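Local coordinates for protein glycoside Hydrolase Family 43_12 (Metagenome, PDB 7JVH) that probably hydrolyses xylosidic or arabinofuranosidic bonds in plant cell-wall polysaccharides, at residues A[125-131]-A[174-180]; A[165-169]-A[213-217]; A[205-209]-A[272-276]. All coordinates share one frame; numbering follows the deposited sequence.

Interaction 1. Residues A[125-131]-A[174-180]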
loop_
_atom_site.group_PDB
_atom_site.type_symbol
_atom_site.label_atom_id
_atom_site.label_comp_id
_atom_site.label_asym_id
_atom_site.label_seq_id
_atom_site.Cartn_x
_atom_site.Cartn_y
_atom_site.Cartn_z
ATOM N N ALA A 125 12.283 3.123 0.111
ATOM C CA ALA A 125 12.994 4.127 0.901
ATOM C C ALA A 125 13.289 5.361 0.043
ATOM O O ALA A 125 14.071 5.292 -0.900
ATOM C CB ALA A 125 14.273 3.546 1.483
ATOM N N ILE A 126 12.629 6.480 0.359
ATOM C CA ILE A 126 12.851 7.761 -0.326
ATOM C C ILE A 126 13.865 8.600 0.477
ATOM O O ILE A 126 13.971 8.455 1.681
ATOM C CB ILE A 126 11.516 8.520 -0.571
ATOM C CG1 ILE A 126 11.725 9.674 -1.562
ATOM C CG2 ILE A 126 10.912 9.046 0.726
ATOM C CD1 ILE A 126 10.472 10.461 -1.871
ATOM N N HIS A 127 14.631 9.441 -0.217
ATOM C CA HIS A 127 15.712 10.208 0.384
ATOM C C HIS A 127 15.931 11.478 -0.396
ATOM O O HIS A 127 15.702 11.512 -1.592
ATOM C CB HIS A 127 17.023 9.416 0.358
ATOM C CG HIS A 127 16.968 8.141 1.129
ATOM N ND1 HIS A 127 17.292 8.092 2.465
ATOM C CD2 HIS A 127 16.693 6.861 0.761
ATOM C CE1 HIS A 127 17.168 6.850 2.904
ATOM N NE2 HIS A 127 16.829 6.080 1.886
ATOM N N TYR A 128 16.405 12.516 0.295
ATOM C CA TYR A 128 16.888 13.725 -0.347
ATOM C C TYR A 128 18.346 13.936 0.018
ATOM O O TYR A 128 18.692 14.038 1.191
ATOM C CB TYR A 128 16.067 14.953 0.046
ATOM C CG TYR A 128 16.680 16.228 -0.472
ATOM C CD1 TYR A 128 16.538 16.587 -1.805
ATOM C CD2 TYR A 128 17.427 17.058 0.363
ATOM C CE1 TYR A 128 17.117 17.754 -2.291
ATOM C CE2 TYR A 128 18.004 18.221 -0.120
ATOM C CZ TYR A 128 17.850 18.560 -1.444
ATOM O OH TYR A 128 18.410 19.710 -1.922
ATOM N N ASN A 129 19.193 13.989 -1.015
ATOM C CA ASN A 129 20.601 14.273 -0.875
ATOM C C ASN A 129 20.822 15.769 -1.059
ATOM O O ASN A 129 20.750 16.289 -2.181
ATOM C CB ASN A 129 21.400 13.462 -1.897
ATOM C CG ASN A 129 22.896 13.650 -1.748
ATOM O OD1 ASN A 129 23.367 14.414 -0.904
ATOM N ND2 ASN A 129 23.648 12.952 -2.569
ATOM N N LYS A 130 21.074 16.457 0.060
ATOM C CA LYS A 130 21.268 17.904 0.066
ATOM C C LYS A 130 22.594 18.317 -0.557
ATOM O O LYS A 130 22.759 19.466 -0.965
ATOM C CB LYS A 130 21.145 18.451 1.494
ATOM C CG LYS A 130 22.305 18.099 2.400
ATOM C CD LYS A 130 22.016 18.512 3.835
ATOM C CE LYS A 130 23.106 18.014 4.763
ATOM N NZ LYS A 130 23.316 18.845 5.988
ATOM N N TYR A 131 23.533 17.368 -0.640
ATOM C CA TYR A 131 24.871 17.625 -1.181
ATOM C C TYR A 131 24.884 17.716 -2.706
ATOM O O TYR A 131 25.690 18.451 -3.266
ATOM C CB TYR A 131 25.877 16.583 -0.680
ATOM C CG TYR A 131 25.930 16.486 0.829
ATOM C CD1 TYR A 131 26.544 17.485 1.599
ATOM C CD2 TYR A 131 25.332 15.423 1.493
ATOM C CE1 TYR A 131 26.566 17.408 2.978
ATOM C CE2 TYR A 131 25.372 15.331 2.871
ATOM C CZ TYR A 131 25.991 16.325 3.608
ATOM O OH TYR A 131 26.028 16.233 4.978
ATOM N N PRO A 174 16.374 -1.989 0.735
ATOM C CA PRO A 174 17.496 -1.075 0.519
ATOM C C PRO A 174 17.204 0.328 1.062
ATOM O O PRO A 174 16.054 0.749 1.114
ATOM C CB PRO A 174 17.594 -1.024 -1.008
ATOM C CG PRO A 174 16.230 -1.395 -1.491
ATOM C CD PRO A 174 15.728 -2.411 -0.515
ATOM N N SER A 175 18.261 1.045 1.446
ATOM C CA SER A 175 18.140 2.403 1.968
ATOM C C SER A 175 19.507 3.074 1.929
ATOM O O SER A 175 20.486 2.535 2.420
ATOM C CB SER A 175 17.574 2.355 3.394
ATOM O OG SER A 175 17.358 3.619 3.943
ATOM N N LEU A 176 19.559 4.260 1.323
ATOM C CA LEU A 176 20.780 5.029 1.165
ATOM C C LEU A 176 20.946 6.031 2.306
ATOM O O LEU A 176 19.966 6.446 2.931
ATOM C CB LEU A 176 20.759 5.784 -0.156
ATOM C CG LEU A 176 20.575 4.958 -1.417
ATOM C CD1 LEU A 176 20.079 5.833 -2.559
ATOM C CD2 LEU A 176 21.867 4.255 -1.782
ATOM N N PHE A 177 22.207 6.393 2.573
ATOM C CA PHE A 177 22.567 7.424 3.532
ATOM C C PHE A 177 23.763 8.197 2.992
ATOM O O PHE A 177 24.734 7.593 2.518
ATOM C CB PHE A 177 22.910 6.810 4.891
ATOM C CG PHE A 177 23.668 7.736 5.797
ATOM C CD1 PHE A 177 23.011 8.704 6.540
ATOM C CD2 PHE A 177 25.061 7.649 5.890
ATOM C CE1 PHE A 177 23.724 9.565 7.355
ATOM C CE2 PHE A 177 25.777 8.508 6.708
ATOM C CZ PHE A 177 25.106 9.464 7.450
ATOM N N PHE A 178 23.692 9.531 3.073
ATOM C CA PHE A 178 24.712 10.419 2.537
ATOM C C PHE A 178 25.447 11.157 3.652
ATOM O O PHE A 178 24.909 12.079 4.245
ATOM C CB PHE A 178 24.066 11.403 1.562
ATOM C CG PHE A 178 23.243 10.739 0.501
ATOM C CD1 PHE A 178 23.853 10.043 -0.531
ATOM C CD2 PHE A 178 21.850 10.794 0.543
ATOM C CE1 PHE A 178 23.090 9.413 -1.514
ATOM C CE2 PHE A 178 21.075 10.167 -0.432
ATOM C CZ PHE A 178 21.697 9.476 -1.463
ATOM N N ASP A 179 26.686 10.737 3.919
ATOM C CA ASP A 179 27.515 11.275 5.007
ATOM C C ASP A 179 28.028 12.691 4.689
ATOM O O ASP A 179 27.683 13.258 3.665
ATOM C CB ASP A 179 28.689 10.331 5.284
ATOM C CG ASP A 179 29.096 10.311 6.738
ATOM O OD1 ASP A 179 28.907 11.335 7.438
ATOM O OD2 ASP A 179 29.584 9.253 7.192
ATOM N N ASP A 180 28.810 13.262 5.610
ATOM C CA ASP A 180 29.269 14.666 5.533
ATOM C C ASP A 180 30.656 14.841 4.884
ATOM O O ASP A 180 31.169 15.952 4.857
ATOM C CB ASP A 180 29.231 15.351 6.926
ATOM C CG ASP A 180 29.779 14.479 8.036
ATOM O OD1 ASP A 180 30.785 13.766 7.805
ATOM O OD2 ASP A 180 29.177 14.479 9.142
#

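Interaction 2. Residues A[165-169]-A[213-217]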
loop_
_atom_site.group_PDB
_atom_site.type_symbol
_atom_site.label_atom_id
_atom_site.label_comp_id
_atom_site.label_asym_id
_atom_site.label_seq_id
_atom_site.Cartn_x
_atom_site.Cartn_y
_atom_site.Cartn_z
ATOM N N PHE A 165 17.990 2.160 -12.021
ATOM C CA PHE A 165 19.386 1.760 -12.018
ATOM C C PHE A 165 19.378 0.437 -11.271
ATOM O O PHE A 165 18.984 0.384 -10.107
ATOM C CB PHE A 165 20.256 2.778 -11.260
ATOM C CG PHE A 165 20.445 4.074 -11.987
ATOM C CD1 PHE A 165 19.533 5.114 -11.831
ATOM C CD2 PHE A 165 21.528 4.260 -12.832
ATOM C CE1 PHE A 165 19.715 6.319 -12.506
ATOM C CE2 PHE A 165 21.704 5.455 -13.511
ATOM C CZ PHE A 165 20.801 6.483 -13.350
ATOM N N ASN A 166 19.786 -0.643 -11.939
ATOM C CA ASN A 166 19.822 -1.981 -11.322
ATOM C C ASN A 166 21.012 -2.044 -10.364
ATOM O O ASN A 166 22.137 -1.723 -10.755
ATOM C CB ASN A 166 19.921 -3.080 -12.391
ATOM C CG ASN A 166 18.565 -3.473 -12.988
ATOM O OD1 ASN A 166 17.592 -3.599 -12.252
ATOM N ND2 ASN A 166 18.483 -3.631 -14.316
ATOM N N LEU A 167 20.753 -2.449 -9.115
ATOM C CA LEU A 167 21.783 -2.550 -8.087
ATOM C C LEU A 167 22.143 -4.010 -7.803
ATOM O O LEU A 167 21.275 -4.881 -7.736
ATOM C CB LEU A 167 21.321 -1.856 -6.808
ATOM C CG LEU A 167 20.758 -0.445 -7.006
ATOM C CD1 LEU A 167 20.108 0.044 -5.726
ATOM C CD2 LEU A 167 21.836 0.524 -7.470
ATOM N N HIS A 168 23.443 -4.256 -7.602
ATOM C CA HIS A 168 24.022 -5.602 -7.601
ATOM C C HIS A 168 24.216 -6.173 -6.191
ATOM O O HIS A 168 25.343 -6.468 -5.778
ATOM C CB HIS A 168 25.351 -5.595 -8.361
ATOM C CG HIS A 168 25.227 -5.180 -9.796
ATOM N ND1 HIS A 168 26.285 -4.682 -10.525
ATOM C CD2 HIS A 168 24.166 -5.195 -10.639
ATOM C CE1 HIS A 168 25.887 -4.412 -11.753
ATOM N NE2 HIS A 168 24.604 -4.715 -11.850
ATOM N N PHE A 169 23.098 -6.373 -5.479
ATOM C CA PHE A 169 23.091 -7.060 -4.191
ATOM C C PHE A 169 21.723 -7.696 -4.004
ATOM O O PHE A 169 20.752 -7.244 -4.602
ATOM C CB PHE A 169 23.428 -6.092 -3.057
ATOM C CG PHE A 169 22.505 -4.895 -2.987
ATOM C CD1 PHE A 169 21.353 -4.940 -2.220
ATOM C CD2 PHE A 169 22.798 -3.723 -3.672
ATOM C CE1 PHE A 169 20.503 -3.840 -2.134
ATOM C CE2 PHE A 169 21.948 -2.634 -3.602
ATOM C CZ PHE A 169 20.806 -2.688 -2.831
ATOM N N LYS A 213 28.217 6.430 -10.546
ATOM C CA LYS A 213 27.753 5.218 -11.222
ATOM C C LYS A 213 26.397 4.682 -10.728
ATOM O O LYS A 213 25.800 3.846 -11.388
ATOM C CB LYS A 213 28.820 4.115 -11.102
ATOM C CG LYS A 213 29.768 3.891 -12.321
ATOM C CD LYS A 213 30.487 5.137 -12.848
ATOM C CE LYS A 213 30.433 5.226 -14.379
ATOM N NZ LYS A 213 29.014 5.391 -14.847
ATOM N N ASP A 214 25.936 5.163 -9.572
ATOM C CA ASP A 214 24.717 4.666 -8.930
ATOM C C ASP A 214 24.771 3.145 -8.813
ATOM O O ASP A 214 23.942 2.427 -9.364
ATOM C CB ASP A 214 23.470 5.138 -9.681
ATOM C CG ASP A 214 23.171 6.611 -9.458
ATOM O OD1 ASP A 214 22.931 7.004 -8.304
ATOM O OD2 ASP A 214 23.178 7.372 -10.437
ATOM N N GLN A 215 25.793 2.677 -8.096
ATOM C CA GLN A 215 26.069 1.264 -7.883
ATOM C C GLN A 215 26.945 1.132 -6.638
ATOM O O GLN A 215 27.750 2.026 -6.352
ATOM C CB GLN A 215 26.787 0.674 -9.108
ATOM C CG GLN A 215 27.017 -0.827 -9.046
ATOM C CD GLN A 215 25.723 -1.610 -8.984
ATOM O OE1 GLN A 215 25.268 -1.990 -7.891
ATOM N NE2 GLN A 215 25.116 -1.856 -10.151
ATOM N N ILE A 216 26.767 0.030 -5.898
ATOM C CA ILE A 216 27.609 -0.284 -4.750
ATOM C C ILE A 216 29.049 -0.522 -5.217
ATOM O O ILE A 216 29.265 -0.915 -6.367
ATOM C CB ILE A 216 27.069 -1.491 -3.931
ATOM C CG1 ILE A 216 26.821 -2.750 -4.792
ATOM C CG2 ILE A 216 25.759 -1.114 -3.252
ATOM C CD1 ILE A 216 28.061 -3.492 -5.237
ATOM N N ILE A 217 30.022 -0.236 -4.341
ATOM C CA ILE A 217 31.426 -0.507 -4.616
ATOM C C ILE A 217 31.744 -1.924 -4.140
ATOM O O ILE A 217 31.638 -2.218 -2.947
ATOM C CB ILE A 217 32.385 0.514 -3.953
ATOM C CG1 ILE A 217 32.214 1.903 -4.581
ATOM C CG2 ILE A 217 33.840 0.092 -4.132
ATOM C CD1 ILE A 217 31.121 2.736 -3.963
#

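Interaction 3. Residues A[205-209]-A[272-276]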
loop_
_atom_site.group_PDB
_atom_site.type_symbol
_atom_site.label_atom_id
_atom_site.label_comp_id
_atom_site.label_asym_id
_atom_site.label_seq_id
_atom_site.Cartn_x
_atom_site.Cartn_y
_atom_site.Cartn_z
ATOM N N LYS A 205 23.304 -5.460 6.188
ATOM C CA LYS A 205 24.530 -5.329 5.455
ATOM C C LYS A 205 24.630 -3.907 4.957
ATOM O O LYS A 205 23.645 -3.343 4.523
ATOM C CB LYS A 205 24.519 -6.294 4.265
ATOM C CG LYS A 205 25.855 -6.375 3.527
ATOM C CD LYS A 205 25.900 -7.544 2.558
ATOM C CE LYS A 205 25.951 -8.875 3.306
ATOM N NZ LYS A 205 25.873 -10.030 2.390
ATOM N N ILE A 206 25.844 -3.343 5.008
ATOM C CA ILE A 206 26.112 -2.001 4.503
ATOM C C ILE A 206 27.151 -2.051 3.384
ATOM O O ILE A 206 28.028 -2.913 3.379
ATOM C CB ILE A 206 26.549 -1.052 5.636
ATOM C CG1 ILE A 206 26.562 0.399 5.153
ATOM C CG2 ILE A 206 27.917 -1.438 6.201
ATOM C CD1 ILE A 206 26.700 1.397 6.298
ATOM N N TRP A 207 27.011 -1.127 2.424
ATOM C CA TRP A 207 27.908 -0.967 1.280
ATOM C C TRP A 207 28.209 0.506 1.126
ATOM O O TRP A 207 27.336 1.335 1.353
ATOM C CB TRP A 207 27.220 -1.382 -0.016
ATOM C CG TRP A 207 26.817 -2.806 -0.135
ATOM C CD1 TRP A 207 25.702 -3.387 0.377
ATOM C CD2 TRP A 207 27.500 -3.830 -0.873
ATOM N NE1 TRP A 207 25.650 -4.707 0.025
ATOM C CE2 TRP A 207 26.744 -5.012 -0.736
ATOM C CE3 TRP A 207 28.684 -3.867 -1.619
ATOM C CZ2 TRP A 207 27.136 -6.225 -1.316
ATOM C CZ3 TRP A 207 29.069 -5.074 -2.203
ATOM C CH2 TRP A 207 28.301 -6.239 -2.035
ATOM N N GLU A 208 29.430 0.826 0.699
ATOM C CA GLU A 208 29.747 2.146 0.175
ATOM C C GLU A 208 29.072 2.247 -1.193
ATOM O O GLU A 208 28.967 1.253 -1.915
ATOM C CB GLU A 208 31.263 2.349 0.053
ATOM C CG GLU A 208 31.689 3.805 -0.129
ATOM C CD GLU A 208 33.210 3.995 -0.028
ATOM O OE1 GLU A 208 33.879 3.155 0.615
ATOM O OE2 GLU A 208 33.744 4.989 -0.581
ATOM N N TYR A 209 28.606 3.452 -1.536
ATOM C CA TYR A 209 27.818 3.690 -2.743
ATOM C C TYR A 209 28.537 4.710 -3.607
ATOM O O TYR A 209 29.071 5.695 -3.104
ATOM C CB TYR A 209 26.416 4.182 -2.359
ATOM C CG TYR A 209 25.398 4.326 -3.489
ATOM C CD1 TYR A 209 24.615 3.243 -3.907
ATOM C CD2 TYR A 209 25.173 5.560 -4.093
ATOM C CE1 TYR A 209 23.669 3.388 -4.918
ATOM C CE2 TYR A 209 24.227 5.714 -5.101
ATOM C CZ TYR A 209 23.478 4.630 -5.512
ATOM O OH TYR A 209 22.538 4.787 -6.520
ATOM N N ASN A 272 31.082 5.149 14.099
ATOM C CA ASN A 272 31.603 5.080 12.732
ATOM C C ASN A 272 30.597 4.372 11.809
ATOM O O ASN A 272 29.864 3.474 12.247
ATOM C CB ASN A 272 32.971 4.376 12.767
ATOM C CG ASN A 272 33.406 3.810 11.427
ATOM O OD1 ASN A 272 33.069 2.679 11.089
ATOM N ND2 ASN A 272 34.229 4.555 10.694
ATOM N N ILE A 273 30.554 4.780 10.535
ATOM C CA ILE A 273 29.555 4.266 9.600
ATOM C C ILE A 273 29.546 2.731 9.520
ATOM O O ILE A 273 28.479 2.121 9.426
ATOM C CB ILE A 273 29.719 4.867 8.183
ATOM C CG1 ILE A 273 28.565 4.426 7.258
ATOM C CG2 ILE A 273 31.049 4.466 7.555
ATOM C CD1 ILE A 273 27.192 4.800 7.780
ATOM N N TYR A 274 30.744 2.130 9.540
ATOM C CA TYR A 274 30.936 0.674 9.563
ATOM C C TYR A 274 31.044 0.168 11.000
ATOM O O TYR A 274 31.018 -1.040 11.242
ATOM C CB TYR A 274 32.235 0.289 8.844
ATOM C CG TYR A 274 32.203 0.384 7.336
ATOM C CD1 TYR A 274 31.530 -0.568 6.584
ATOM C CD2 TYR A 274 32.873 1.400 6.659
ATOM C CE1 TYR A 274 31.506 -0.516 5.203
ATOM C CE2 TYR A 274 32.853 1.477 5.277
ATOM C CZ TYR A 274 32.168 0.513 4.549
ATOM O OH TYR A 274 32.138 0.573 3.164
ATOM N N GLY A 275 31.193 1.117 11.937
ATOM C CA GLY A 275 31.724 0.875 13.277
ATOM C C GLY A 275 30.762 -0.103 13.930
ATOM O O GLY A 275 29.653 -0.284 13.424
ATOM N N PRO A 276 31.151 -0.759 15.045
ATOM C CA PRO A 276 30.258 -1.717 15.694
ATOM C C PRO A 276 28.970 -1.000 16.102
ATOM O O PRO A 276 29.034 0.061 16.706
ATOM C CB PRO A 276 31.065 -2.216 16.897
ATOM C CG PRO A 276 32.191 -1.254 17.062
ATOM C CD PRO A 276 32.425 -0.575 15.748
#

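Interaction 1. Residues A[125-131]-A[174-180]
Ala125 and Ser175 lie nearest each other at one end of strands 125-129 and 175-178, which run in nearly the same direction, 17° apart, with axes 7.0 Å apart at their closest approach. This spacing is wider than that of neighbours within one sheet, and side chains fill the gap. At the far end Asn129 lies over a face of the Phe178 ring. With CG anti to the backbone N (chi1 -176°), the amide comes down flat on the ring, the two planes only 9° apart. Its CB makes a CH-pi contact 3.8 Å from the Phe178 centroid, while ND2 sits nearer the rim, 3.6 Å from Phe178 CD1. The amide's rotation is fixed by an Asx turn in which Asn129 OD1 accepts the Tyr131 N-H at 3.0 Å, with the donor above the carbonyl plane. His127 CB reaches the edge of the same Phe178 ring, and Tyr136 and Leu211 also pack against Phe178. Each strand is the first of a four-stranded antiparallel sheet, so the contact is an interface between adjacent blades of the five-bladed beta-propeller known from family 43. The His127 ring points into this interface: NE2 gives a weak hydrogen bond to Ser175 OG (3.3 Å), which lies at the ring edge. Ser175 OG is also bonded to His242, in the following blade. Ala125 CB packs 3.3 Å from Pro174 O. Beyond the strands, Tyr131 turns the edge of its ring to Phe178 O, and its CE2 approaches Asp179 O to 3.2 Å. Tyr131 OH lies 3.6 Å from Asp180 CA. Asp179 and Asp180 both form salt bridges with Lys245, and Asp179 OD2 is also hydrogen-bonded to Tyr250 OH.

Interaction 2. Residues A[165-169]-A[213-217]
The Gln215 amide reaches across to the backbone of residues 166-168 and uses both its ends there. OE1 accepts a fairly straight hydrogen bond from His168 N (2.9 Å, 158°) and a second from the Ile216 N of its own segment at 3.2 Å, so two donors grip one oxygen. NE2 gives a weak bond to Asn166 O at 3.0 Å. The chain leaves with CG anti to the backbone N and then bends at chi2 (62°), which brings the amide against one face of the His168 ring, NE2 over its centre and the two planes 20° apart. Further out, Asp214 CB makes a CH-pi contact over a face of Phe165, 4.1 Å from its centroid, while the Asp214 carboxylate is held by Lys153 and Tyr209. Leu167 CD2 packs 3.4 Å from Asp214 O, and Ile216 CG2 meets Phe169 CD2 at 4.0 Å. Asp214 and Gln215 form a G1 beta bulge opposite Asp210. Residues 165-166 pair with strand 148-154 at the outer edge of one propeller blade, and strand 215-226, paired with strand 203-210, is the outer edge of the next.

Interaction 3. Residues A[205-209]-A[272-276]
Ile206 reaches from strand 203-210 with its two branches spread over two neighbours, Ile273 and Tyr274. CG1 stands anti to the backbone N (chi1 -169°), and the extended chain carries CD1 to Ile273, where it touches CG1 and CD1, each at 3.7 Å. The same methyl lies near Ile273 O. The other branch, CG2, meets the Tyr274 ring obliquely, nearest to CD1 at 3.7 Å and CE1 at 3.8 Å, so the ring rests against Ile206 along one side. From there the tyrosine runs on past the isoleucine towards the strand, and its hydroxyl ends beside Glu208, with OH 3.7 Å from Glu208 CB. The Glu208 side chain crosses the ring at about a right angle, its carboxylate plane turned 64° from the ring plane. Tyr274 OH is hydrogen-bonded to Thr220 O on the adjacent strand 215-226, while the Glu208 carboxylate has a weak, long ion pair with Lys183. An alanine in place of Ile206 would take away both branches, and would probably open a gap between the strand and the turn, beside Ile273 and the Tyr274 ring, and let the ring shift on its remaining hydroxyl tether. The partners come from a tight turn: Gly275 N bonds to Asn272 O at 2.7 Å, closing a type I beta-turn with Ile273 and Tyr274 at its central positions, and Asn272 OD1 weakly accepts from Tyr274 N. Adjacent positions of one turn thus supply both partners of Ile206. The turn joins strands 265-270 and 278-279 of the next propeller blade, and Ile273 also packs on Phe177 and Tyr185 of the blade that holds Ile206. Contact between the two segments is thus essentially apolar and depends on shape, whereas polar ties between the blades come from Tyr274, its hydroxyl to Thr220 O and its carbonyl from Lys222.

Overall arrangement
Along the chain, residues 125-131 on the first strand of one blade come first, and interaction 1 closes a loop of 42 residues when 174-180 begins the next. Interaction 2 starts inside that loop, at 165-169, and closes after it, at 213-217, so the two cross; Pro174 packs on Phe169 where they meet. Together they join the same two blades at their inner and outer edges. Interaction 3 opens at 205-209, crossing interaction 2, and closes in the following blade at 272-276, wholly after interaction 1. The blade spanning 175-226 is thus common to all three, with Leu176 packing on Tyr209 inside it.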